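Local coordinates for aminopeptidase N family protein (PDB 4FGM) that probably acts as a zinc-dependent aminopeptidase of the M61 family, releasing residues from the N-terminal end of peptides, at residues M390-Q394 with G433-F439; E407-F412 with V424-L428. All blocks are in the same frame, centred on the assembly; numbering follows the deposited sequence.

Contact 1 of 2, residues M390-Q394 with G433-F439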
loop_
_atom_site.group_PDB
_atom_site.type_symbol
_atom_site.label_atom_id
_atom_site.label_comp_id
_atom_site.label_asym_id
_atom_site.label_seq_id
_atom_site.Cartn_x
_atom_site.Cartn_y
_atom_site.Cartn_z
HETATM N N MSE A 390 23.481 4.384 -10.373
HETATM C CA MSE A 390 24.708 5.034 -9.947
HETATM C C MSE A 390 25.710 4.047 -9.349
HETATM O O MSE A 390 26.891 4.068 -9.693
HETATM C CB MSE A 390 24.391 6.128 -8.939
HETATM C CG MSE A 390 23.772 7.360 -9.569
HETATM SE SE MSE A 390 23.255 8.670 -8.256
HETATM C CE MSE A 390 24.977 9.485 -7.909
ATOM N N LEU A 391 25.233 3.187 -8.456
ATOM C CA LEU A 391 26.083 2.190 -7.821
ATOM C C LEU A 391 26.674 1.239 -8.861
ATOM O O LEU A 391 27.806 0.779 -8.722
ATOM C CB LEU A 391 25.274 1.395 -6.789
ATOM C CG LEU A 391 25.317 1.820 -5.316
ATOM C CD1 LEU A 391 25.512 3.313 -5.173
ATOM C CD2 LEU A 391 24.028 1.381 -4.649
ATOM N N ARG A 392 25.912 0.945 -9.906
ATOM C CA ARG A 392 26.394 0.043 -10.938
ATOM C C ARG A 392 27.541 0.662 -11.724
ATOM O O ARG A 392 28.559 0.016 -11.950
ATOM C CB ARG A 392 25.246 -0.352 -11.876
ATOM C CG ARG A 392 24.178 -1.199 -11.190
ATOM C CD ARG A 392 23.014 -1.516 -12.107
ATOM N NE ARG A 392 21.925 -2.172 -11.388
ATOM C CZ ARG A 392 21.422 -3.363 -11.710
ATOM N NH1 ARG A 392 21.908 -4.044 -12.745
ATOM N NH2 ARG A 392 20.423 -3.872 -11.003
ATOM N N LEU A 393 27.385 1.918 -12.127
ATOM C CA LEU A 393 28.425 2.597 -12.893
ATOM C C LEU A 393 29.684 2.839 -12.053
ATOM O O LEU A 393 30.803 2.718 -12.549
ATOM C CB LEU A 393 27.894 3.931 -13.424
ATOM C CG LEU A 393 26.662 3.855 -14.326
ATOM C CD1 LEU A 393 26.172 5.258 -14.635
ATOM C CD2 LEU A 393 27.001 3.106 -15.605
ATOM N N GLN A 394 29.487 3.171 -10.781
ATOM C CA GLN A 394 30.592 3.451 -9.872
ATOM C C GLN A 394 31.364 2.226 -9.389
ATOM O O GLN A 394 32.457 2.357 -8.834
ATOM C CB GLN A 394 30.079 4.238 -8.662
ATOM C CG GLN A 394 29.824 5.707 -8.941
ATOM C CD GLN A 394 29.310 6.447 -7.720
ATOM O OE1 GLN A 394 29.748 6.193 -6.596
ATOM N NE2 GLN A 394 28.387 7.378 -7.936
ATOM N N GLY A 433 34.708 2.913 -2.597
ATOM C CA GLY A 433 34.585 3.087 -4.033
ATOM C C GLY A 433 33.345 3.757 -4.589
ATOM O O GLY A 433 33.203 3.863 -5.811
ATOM N N ILE A 434 32.450 4.212 -3.719
ATOM C CA ILE A 434 31.234 4.864 -4.186
ATOM C C ILE A 434 30.905 6.126 -3.404
ATOM O O ILE A 434 31.084 6.183 -2.187
ATOM C CB ILE A 434 30.014 3.919 -4.106
ATOM C CG1 ILE A 434 29.820 3.452 -2.669
ATOM C CG2 ILE A 434 30.207 2.729 -5.032
ATOM C CD1 ILE A 434 28.383 3.470 -2.226
ATOM N N ASP A 435 30.425 7.135 -4.122
ATOM C CA ASP A 435 30.043 8.411 -3.528
ATOM C C ASP A 435 28.718 8.860 -4.145
ATOM O O ASP A 435 28.654 9.187 -5.331
ATOM C CB ASP A 435 31.113 9.472 -3.797
ATOM C CG ASP A 435 30.804 10.796 -3.119
ATOM O OD1 ASP A 435 31.170 11.851 -3.678
ATOM O OD2 ASP A 435 30.203 10.783 -2.024
ATOM N N ILE A 436 27.664 8.855 -3.337
ATOM C CA ILE A 436 26.341 9.268 -3.791
ATOM C C ILE A 436 25.771 10.297 -2.821
ATOM O O ILE A 436 24.608 10.678 -2.922
ATOM C CB ILE A 436 25.361 8.056 -3.893
ATOM C CG1 ILE A 436 25.436 7.190 -2.631
ATOM C CG2 ILE A 436 25.695 7.211 -5.119
ATOM C CD1 ILE A 436 24.815 7.816 -1.407
ATOM N N SER A 437 26.613 10.748 -1.895
ATOM C CA SER A 437 26.226 11.713 -0.871
ATOM C C SER A 437 25.493 12.968 -1.344
ATOM O O SER A 437 24.368 13.231 -0.910
ATOM C CB SER A 437 27.453 12.135 -0.059
ATOM O OG SER A 437 27.077 12.977 1.020
ATOM N N ASP A 438 26.121 13.755 -2.214
ATOM C CA ASP A 438 25.472 14.977 -2.681
ATOM C C ASP A 438 24.137 14.691 -3.344
ATOM O O ASP A 438 23.154 15.393 -3.107
ATOM C CB ASP A 438 26.378 15.750 -3.647
ATOM C CG ASP A 438 27.572 16.367 -2.950
ATOM O OD1 ASP A 438 27.462 16.668 -1.742
ATOM O OD2 ASP A 438 28.613 16.563 -3.611
ATOM N N PHE A 439 24.095 13.655 -4.169
ATOM C CA PHE A 439 22.860 13.311 -4.847
ATOM C C PHE A 439 21.734 12.956 -3.881
ATOM O O PHE A 439 20.646 13.528 -3.950
ATOM C CB PHE A 439 23.072 12.130 -5.784
ATOM C CG PHE A 439 21.815 11.370 -6.058
ATOM C CD1 PHE A 439 20.845 11.882 -6.913
ATOM C CD2 PHE A 439 21.569 10.168 -5.404
ATOM C CE1 PHE A 439 19.632 11.214 -7.103
ATOM C CE2 PHE A 439 20.362 9.489 -5.583
ATOM C CZ PHE A 439 19.392 10.011 -6.438
#
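With CG anti to the carbonyl carbon (chi1 -77°) and the chain extended beyond it, Gln394 carries its amide from helix 378-394 to the backbone of Asp435. Met390, a selenomethionine one helical turn earlier, starts out the same way and stays extended through chi2 (176°), which carries SE over one face of the Phe439 ring; the bend at chi3 (80°) then turns CE toward Ile436. The glutamine amide offers both an acceptor and a donor, and so suits a peptide segment outside regular secondary structure. Asp435 N donates to Gln394 OE1 at 2.7 Å, while Gln394 NE2 reaches Asp435 O at 3.2 Å, a more bent bond that meets the oxygen from above its carbonyl plane. Two bonds to the same residue fix the rotation of the amide. Beside them, Met390 SE stands 3.9 Å from the centroid of the Phe439 ring, a Met-aromatic contact displaced toward CD2. The long, flexible side chain of Met390 also brings CE within 3.7 Å of Ile436 CG2, the branch that meets Leu391 CD1 at 3.9 Å. Ile436 is the N-cap residue of helix 437-445, so its CG2 methyl packs just where that helix starts. Farther out, Ile434 and Ile436 rest on Leu428 of helix 423-429, Met390 touches Leu455 of helix 453-457, and Phe439 also packs on Ser386 and Leu387 of helix 378-394.

Contact 2 of 2, residues E407-F412 with V424-L428; sequences ELWHEF and VINWL
Trp427 of helix 423-429 is a knob in a hole formed by Glu407, Leu408, Glu411 and Phe412 on helix 401-413, a knobs-into-holes contact between segments whose axes cross at 112° and come no closer than 12.4 Å. The long indole helps to bridge this wide separation. Leu408 CD2 sits over one face of the five-membered ring of Trp427, 3.6 Å from its centroid, in a CH-pi contact that suits a branched aliphatic tip. At the edge, Trp427 NE1 donates to Glu411 OE2 at 2.9 Å; the bond is nearly straight (164°), with the oxygen in the indole plane but approached from above the carboxylate plane. Phe412 brings CE2 to Trp427 CD1 at 3.8 Å, its ring steeply inclined to the indole. An alanine in place of Trp427 would probably leave Glu411 without its indole N-H mate and open a gap beneath Leu408 CD2. In the next shell, Leu408 CD1 approaches Val424 CG2 at 4.3 Å, and both side chains touch Phe305 of helix 303-306. Tyr431 meets the indole ring and also touches Glu407, whose OE2 forms a salt bridge with Arg403, one helical turn earlier. The other oxygen of that carboxylate, Glu407 OE1, lies at the rim of the six-membered ring, near its plane and 3.4 Å from Trp427 CH2.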
loop_
_atom_site.group_PDB
_atom_site.type_symbol
_atom_site.label_atom_id
_atom_site.label_comp_id
_atom_site.label_asym_id
_atom_site.label_seq_id
_atom_site.Cartn_x
_atom_site.Cartn_y
_atom_site.Cartn_z
ATOM N N GLU A 407 22.544 -6.669 2.179
ATOM C CA GLU A 407 23.478 -6.313 3.234
ATOM C C GLU A 407 22.839 -5.466 4.326
ATOM O O GLU A 407 23.031 -5.738 5.514
ATOM C CB GLU A 407 24.690 -5.604 2.628
ATOM C CG GLU A 407 25.552 -6.540 1.783
ATOM C CD GLU A 407 26.673 -5.823 1.058
ATOM O OE1 GLU A 407 27.155 -4.797 1.579
ATOM O OE2 GLU A 407 27.085 -6.295 -0.026
ATOM N N LEU A 408 22.071 -4.449 3.943
ATOM C CA LEU A 408 21.423 -3.616 4.950
ATOM C C LEU A 408 20.488 -4.470 5.792
ATOM O O LEU A 408 20.340 -4.240 6.990
ATOM C CB LEU A 408 20.638 -2.472 4.303
ATOM C CG LEU A 408 21.461 -1.270 3.832
ATOM C CD1 LEU A 408 20.569 -0.299 3.071
ATOM C CD2 LEU A 408 22.090 -0.583 5.030
ATOM N N TRP A 409 19.868 -5.469 5.171
ATOM C CA TRP A 409 18.955 -6.328 5.910
ATOM C C TRP A 409 19.686 -7.196 6.933
ATOM O O TRP A 409 19.226 -7.343 8.065
ATOM C CB TRP A 409 18.152 -7.239 4.976
ATOM C CG TRP A 409 17.161 -8.052 5.754
ATOM C CD1 TRP A 409 15.996 -7.607 6.319
ATOM C CD2 TRP A 409 17.313 -9.411 6.173
ATOM N NE1 TRP A 409 15.422 -8.601 7.069
ATOM C CE2 TRP A 409 16.210 -9.719 7.002
ATOM C CE3 TRP A 409 18.283 -10.397 5.940
ATOM C CZ2 TRP A 409 16.044 -10.976 7.594
ATOM C CZ3 TRP A 409 18.118 -11.645 6.529
ATOM C CH2 TRP A 409 17.008 -11.921 7.351
ATOM N N HIS A 410 20.811 -7.781 6.536
ATOM C CA HIS A 410 21.572 -8.625 7.458
ATOM C C HIS A 410 22.179 -7.818 8.601
ATOM O O HIS A 410 22.300 -8.306 9.724
ATOM C CB HIS A 410 22.677 -9.365 6.710
ATOM C CG HIS A 410 22.186 -10.541 5.924
ATOM N ND1 HIS A 410 21.785 -11.717 6.521
ATOM C CD2 HIS A 410 22.022 -10.719 4.592
ATOM C CE1 HIS A 410 21.396 -12.570 5.591
ATOM N NE2 HIS A 410 21.528 -11.989 4.412
ATOM N N GLU A 411 22.541 -6.572 8.317
ATOM C CA GLU A 411 23.137 -5.716 9.330
ATOM C C GLU A 411 22.145 -5.133 10.323
ATOM O O GLU A 411 22.312 -5.270 11.534
ATOM C CB GLU A 411 23.896 -4.561 8.677
ATOM C CG GLU A 411 25.304 -4.895 8.237
ATOM C CD GLU A 411 26.110 -3.652 7.904
ATOM O OE1 GLU A 411 26.121 -2.706 8.726
ATOM O OE2 GLU A 411 26.738 -3.624 6.824
ATOM N N PHE A 412 21.107 -4.486 9.808
ATOM C CA PHE A 412 20.136 -3.830 10.669
ATOM C C PHE A 412 18.776 -4.495 10.775
ATOM O O PHE A 412 18.025 -4.209 11.707
ATOM C CB PHE A 412 19.967 -2.386 10.199
ATOM C CG PHE A 412 21.264 -1.639 10.077
ATOM C CD1 PHE A 412 21.943 -1.209 11.216
ATOM C CD2 PHE A 412 21.825 -1.392 8.827
ATOM C CE1 PHE A 412 23.157 -0.541 11.113
ATOM C CE2 PHE A 412 23.046 -0.723 8.712
ATOM C CZ PHE A 412 23.712 -0.299 9.859
ATOM N N VAL A 424 21.140 4.918 6.297
ATOM C CA VAL A 424 21.366 4.510 4.915
ATOM C C VAL A 424 22.358 5.386 4.143
ATOM O O VAL A 424 23.238 4.865 3.457
ATOM C CB VAL A 424 20.027 4.428 4.132
ATOM C CG1 VAL A 424 20.287 4.107 2.661
ATOM C CG2 VAL A 424 19.148 3.346 4.739
ATOM N N ILE A 425 22.237 6.707 4.244
ATOM C CA ILE A 425 23.170 7.565 3.517
ATOM C C ILE A 425 24.596 7.407 4.064
ATOM O O ILE A 425 25.553 7.298 3.291
ATOM C CB ILE A 425 22.746 9.059 3.556
ATOM C CG1 ILE A 425 23.563 9.848 2.529
ATOM C CG2 ILE A 425 22.942 9.642 4.950
ATOM C CD1 ILE A 425 23.190 11.317 2.429
ATOM N N ASN A 426 24.738 7.377 5.390
ATOM C CA ASN A 426 26.051 7.206 5.997
ATOM C C ASN A 426 26.627 5.846 5.625
ATOM O O ASN A 426 27.824 5.721 5.361
ATOM C CB ASN A 426 25.957 7.332 7.514
ATOM C CG ASN A 426 25.678 8.752 7.963
ATOM O OD1 ASN A 426 25.479 9.009 9.144
ATOM N ND2 ASN A 426 25.669 9.684 7.019
ATOM N N TRP A 427 25.767 4.831 5.593
ATOM C CA TRP A 427 26.190 3.478 5.244
ATOM C C TRP A 427 26.775 3.480 3.832
ATOM O O TRP A 427 27.733 2.766 3.542
ATOM C CB TRP A 427 25.001 2.515 5.305
ATOM C CG TRP A 427 25.381 1.075 5.172
ATOM C CD1 TRP A 427 25.758 0.232 6.176
ATOM C CD2 TRP A 427 25.446 0.312 3.961
ATOM N NE1 TRP A 427 26.052 -1.013 5.666
ATOM C CE2 TRP A 427 25.867 -0.990 4.311
ATOM C CE3 TRP A 427 25.185 0.600 2.616
ATOM C CZ2 TRP A 427 26.039 -2.003 3.359
ATOM C CZ3 TRP A 427 25.356 -0.410 1.668
ATOM C CH2 TRP A 427 25.775 -1.694 2.048
ATOM N N LEU A 428 26.194 4.288 2.951
ATOM C CA LEU A 428 26.679 4.375 1.581
ATOM C C LEU A 428 27.911 5.279 1.494
ATOM O O LEU A 428 28.816 5.028 0.695
ATOM C CB LEU A 428 25.568 4.894 0.662
ATOM C CG LEU A 428 24.399 3.927 0.440
ATOM C CD1 LEU A 428 23.190 4.673 -0.122
ATOM C CD2 LEU A 428 24.837 2.817 -0.492
#

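Contacts 1 and 2 have centres about 15 Å apart and lie on the same side of the chain's centre, in the helical part of the protein. Along the chain, contact 2 is nested within the loop closed by contact 1: helix 378-394 is followed by helix 401-413, then by helix 423-429, and finally by helix 437-445. The two meet directly where Ile436 CD1 packs against Leu428 CB at 3.7 Å, so helix 423-429, one side of contact 2, also packs against contact 1. Thus an inner pairing of successive helices, 401-413 with 423-429, is enclosed by an outer one joining helix 378-394 to the start of helix 437-445. Both lie away from the zinc site of His273, His277 and Glu307.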